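Long-range contact in esterase YbfF (PDB 3BF7), which probably hydrolyses ester or thioester substrates as an alpha/beta hydrolase with a helical cap: residues V34-L39 with V244-R249. The protein carries 1 engineered substitution. Residues are numbered along the deposited sequence; the frame is centred on the assembly and turned at random.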
ATOM      1  N   VAL A  34       8.355  -4.688  -7.507  1.00  9.32           N
ATOM      2  CA  VAL A  34       9.298  -5.756  -7.205  1.00 10.06           C
ATOM      3  C   VAL A  34       8.547  -7.056  -6.914  1.00  9.65           C
ATOM      4  O   VAL A  34       9.023  -8.145  -7.242  1.00 10.45           O
ATOM      5  CB  VAL A  34      10.210  -5.384  -6.008  1.00 10.41           C
ATOM      6  CG1 VAL A  34       9.377  -5.156  -4.752  1.00 11.27           C
ATOM      7  CG2 VAL A  34      11.240  -6.478  -5.784  1.00 12.48           C
ATOM      8  N   LEU A  35       7.367  -6.948  -6.309  1.00  9.21           N
ATOM      9  CA  LEU A  35       6.574  -8.136  -6.018  1.00  9.28           C
ATOM     10  C   LEU A  35       5.875  -8.606  -7.293  1.00  9.02           C
ATOM     11  O   LEU A  35       5.813  -9.804  -7.571  1.00  9.88           O
ATOM     12  CB  LEU A  35       5.540  -7.836  -4.923  1.00  9.76           C
ATOM     13  CG  LEU A  35       6.095  -7.304  -3.596  1.00  9.41           C
ATOM     14  CD1 LEU A  35       4.956  -7.133  -2.594  1.00  9.37           C
ATOM     15  CD2 LEU A  35       7.150  -8.254  -3.055  1.00 10.21           C
ATOM     16  N   ALA A  36       5.364  -7.657  -8.071  1.00  9.69           N
ATOM     17  CA  ALA A  36       4.669  -7.961  -9.317  1.00 10.51           C
ATOM     18  C   ALA A  36       5.551  -8.692 -10.323  1.00 10.11           C
ATOM     19  O   ALA A  36       5.091  -9.601 -11.016  1.00 10.59           O
ATOM     20  CB  ALA A  36       4.140  -6.675  -9.941  1.00 13.03           C
ATOM     21  N   ARG A  37       6.816  -8.293 -10.408  1.00  9.57           N
ATOM     22  CA  ARG A  37       7.730  -8.915 -11.355  1.00 10.65           C
ATOM     23  C   ARG A  37       7.925 -10.403 -11.088  1.00  9.98           C
ATOM     24  O   ARG A  37       8.234 -11.169 -12.003  1.00 10.72           O
ATOM     25  CB  ARG A  37       9.074  -8.179 -11.358  1.00 11.34           C
ATOM     26  CG  ARG A  37       8.986  -6.789 -11.987  1.00 13.33           C
ATOM     27  CD  ARG A  37      10.358  -6.179 -12.230  1.00 14.05           C
ATOM     28  NE  ARG A  37      11.011  -5.718 -11.008  1.00 15.06           N
ATOM     29  CZ  ARG A  37      10.725  -4.579 -10.384  1.00 15.11           C
ATOM     30  NH1 ARG A  37       9.789  -3.768 -10.862  1.00 16.61           N
ATOM     31  NH2 ARG A  37      11.390  -4.241  -9.288  1.00 17.27           N
ATOM     32  N   ASP A  38       7.738 -10.821  -9.842  1.00  9.81           N
ATOM     33  CA  ASP A  38       7.880 -12.229  -9.500  1.00 10.23           C
ATOM     34  C   ASP A  38       6.542 -12.951  -9.616  1.00  9.33           C
ATOM     35  O   ASP A  38       6.454 -14.041 -10.183  1.00  9.87           O
ATOM     36  CB  ASP A  38       8.430 -12.378  -8.078  1.00 10.56           C
ATOM     37  CG  ASP A  38       8.556 -13.824  -7.654  1.00 14.14           C
ATOM     38  OD1 ASP A  38       7.543 -14.405  -7.210  1.00 12.74           O
ATOM     39  OD2 ASP A  38       9.668 -14.381  -7.777  1.00 18.24           O
ATOM     40  N   LEU A  39       5.493 -12.330  -9.094  1.00  9.14           N
ATOM     41  CA  LEU A  39       4.172 -12.937  -9.112  1.00  9.41           C
ATOM     42  C   LEU A  39       3.538 -13.068 -10.498  1.00  8.89           C
ATOM     43  O   LEU A  39       2.647 -13.893 -10.691  1.00  9.32           O
ATOM     44  CB  LEU A  39       3.250 -12.164  -8.165  1.00  8.88           C
ATOM     45  CG  LEU A  39       3.701 -12.231  -6.698  1.00  9.22           C
ATOM     46  CD1 LEU A  39       2.957 -11.197  -5.871  1.00  9.38           C
ATOM     47  CD2 LEU A  39       3.469 -13.637  -6.150  1.00 11.05           C
ATOM     48  N   VAL A 244      10.068 -11.253   1.619  1.00  7.85           N
ATOM     49  CA  VAL A 244       8.648 -10.949   1.529  1.00  7.84           C
ATOM     50  C   VAL A 244       7.977 -11.922   0.562  1.00  7.06           C
ATOM     51  O   VAL A 244       6.908 -12.458   0.856  1.00  7.58           O
ATOM     52  CB  VAL A 244       8.420  -9.490   1.064  1.00  7.49           C
ATOM     53  CG1 VAL A 244       6.942  -9.248   0.778  1.00  8.87           C
ATOM     54  CG2 VAL A 244       8.897  -8.532   2.143  1.00  8.20           C
ATOM     55  N   LEU A 245       8.612 -12.163  -0.582  1.00  7.08           N
ATOM     56  CA  LEU A 245       8.054 -13.085  -1.564  1.00  7.65           C
ATOM     57  C   LEU A 245       7.996 -14.522  -1.051  1.00  7.69           C
ATOM     58  O   LEU A 245       7.054 -15.247  -1.358  1.00  7.70           O
ATOM     59  CB  LEU A 245       8.841 -13.011  -2.876  1.00  7.74           C
ATOM     60  CG  LEU A 245       8.525 -11.770  -3.719  1.00  8.79           C
ATOM     61  CD1 LEU A 245       9.584 -11.596  -4.790  1.00  9.68           C
ATOM     62  CD2 LEU A 245       7.135 -11.897  -4.336  1.00 10.02           C
ATOM     63  N   ARG A 246       8.987 -14.938  -0.268  1.00  7.21           N
ATOM     64  CA  ARG A 246       8.958 -16.293   0.275  1.00  7.26           C
ATOM     65  C   ARG A 246       7.738 -16.439   1.186  1.00  7.32           C
ATOM     66  O   ARG A 246       7.046 -17.458   1.158  1.00  7.48           O
ATOM     67  CB  ARG A 246      10.236 -16.600   1.068  1.00  8.20           C
ATOM     68  CG  ARG A 246      11.488 -16.755   0.210  1.00  8.59           C
ATOM     69  CD  ARG A 246      12.579 -17.528   0.949  1.00  9.08           C
ATOM     70  NE  ARG A 246      13.031 -16.843   2.156  1.00 10.81           N
ATOM     71  CZ  ARG A 246      13.928 -15.862   2.178  1.00 11.10           C
ATOM     72  NH1 ARG A 246      14.490 -15.438   1.054  1.00 11.64           N
ATOM     73  NH2 ARG A 246      14.257 -15.294   3.331  1.00 12.84           N
ATOM     74  N   ALA A 247       7.471 -15.409   1.988  1.00  7.74           N
ATOM     75  CA  ALA A 247       6.329 -15.435   2.896  1.00  8.09           C
ATOM     76  C   ALA A 247       5.023 -15.430   2.107  1.00  7.75           C
ATOM     77  O   ALA A 247       4.095 -16.178   2.414  1.00  7.74           O
ATOM     78  CB  ALA A 247       6.383 -14.236   3.839  1.00  9.22           C
ATOM     79  N   ILE A 248       4.952 -14.583   1.087  1.00  7.46           N
ATOM     80  CA  ILE A 248       3.753 -14.500   0.265  1.00  8.04           C
ATOM     81  C   ILE A 248       3.448 -15.832  -0.412  1.00  7.34           C
ATOM     82  O   ILE A 248       2.328 -16.330  -0.330  1.00  7.85           O
ATOM     83  CB  ILE A 248       3.893 -13.392  -0.813  1.00  7.58           C
ATOM     84  CG1 ILE A 248       3.853 -12.014  -0.143  1.00  7.83           C
ATOM     85  CG2 ILE A 248       2.782 -13.517  -1.855  1.00  8.88           C
ATOM     86  CD1 ILE A 248       4.140 -10.863  -1.085  1.00  9.58           C
ATOM     87  N   ARG A 249       4.442 -16.422  -1.065  1.00  8.01           N
ATOM     88  CA  ARG A 249       4.211 -17.682  -1.754  1.00  9.04           C
ATOM     89  C   ARG A 249       3.890 -18.846  -0.822  1.00  8.28           C
ATOM     90  O   ARG A 249       3.111 -19.726  -1.183  1.00  9.16           O
ATOM     91  CB  ARG A 249       5.387 -18.003  -2.679  1.00 10.22           C
ATOM     92  CG  ARG A 249       5.372 -17.128  -3.934  1.00 11.93           C
ATOM     93  CD  ARG A 249       6.428 -17.536  -4.938  1.00 11.36           C
ATOM     94  NE  ARG A 249       6.326 -16.795  -6.196  1.00 11.56           N
ATOM     95  CZ  ARG A 249       5.359 -16.958  -7.097  1.00 13.02           C
ATOM     96  NH1 ARG A 249       4.388 -17.837  -6.890  1.00 14.88           N
ATOM     97  NH2 ARG A 249       5.379 -16.255  -8.222  1.00 12.30           N
TER
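The short helical segments 34-39 and 244-249 pass each other with axes 11.0 Å apart at closest and a crossing angle of -51°; their CA atoms are nearest at Leu35 and Leu245, 6.8 Å apart. Leu245 fills the middle of the interface, a knob set among Val34, Leu35, Asp38 and Leu39. Its CD1 comes up against the methylene of Asp38, 3.6 Å from CB, while its CG lies 3.8 Å from Leu35 CD2. That same Leu35 methyl also reaches Val244 CG1, and the other branch of Leu35, CD1, meets Ile248 CD1 at 4.1 Å, the two side chains crossing at about a right angle. At one end the packing turns polar. Asp38 CG stands anti to the backbone N (chi1 178°), carrying the carboxylate past Leu245 to Arg249. There a single oxygen takes both nitrogens of a side-on grip: Arg249 NE bonds to Asp38 OD1 at 2.9 Å on its syn lone pair, and Arg249 NH2 reaches the same OD1 at 3.0 Å from above the carboxylate plane. The carboxylate and guanidinium planes stand 61° apart. Arg249 NH2 also makes a weak bond to the backbone Asp38 O and a salt bridge to Asp42, while Leu39 CD2 lies over one face of the Arg249 guanidinium, 3.8 Å above the plane and offset toward the rim. An alanine in place of Arg249 would probably leave the Asp38 carboxylate without its countercharge here and strip that cover from the Leu39 methyl. Beneath, Leu39 packs on strands 19-22 and 45-48, and Val244 and Ile248 on Ile201 of strand 198-201, so two helices far apart in sequence share one face of the central sheet, as in the layered alpha/beta hydrolase fold.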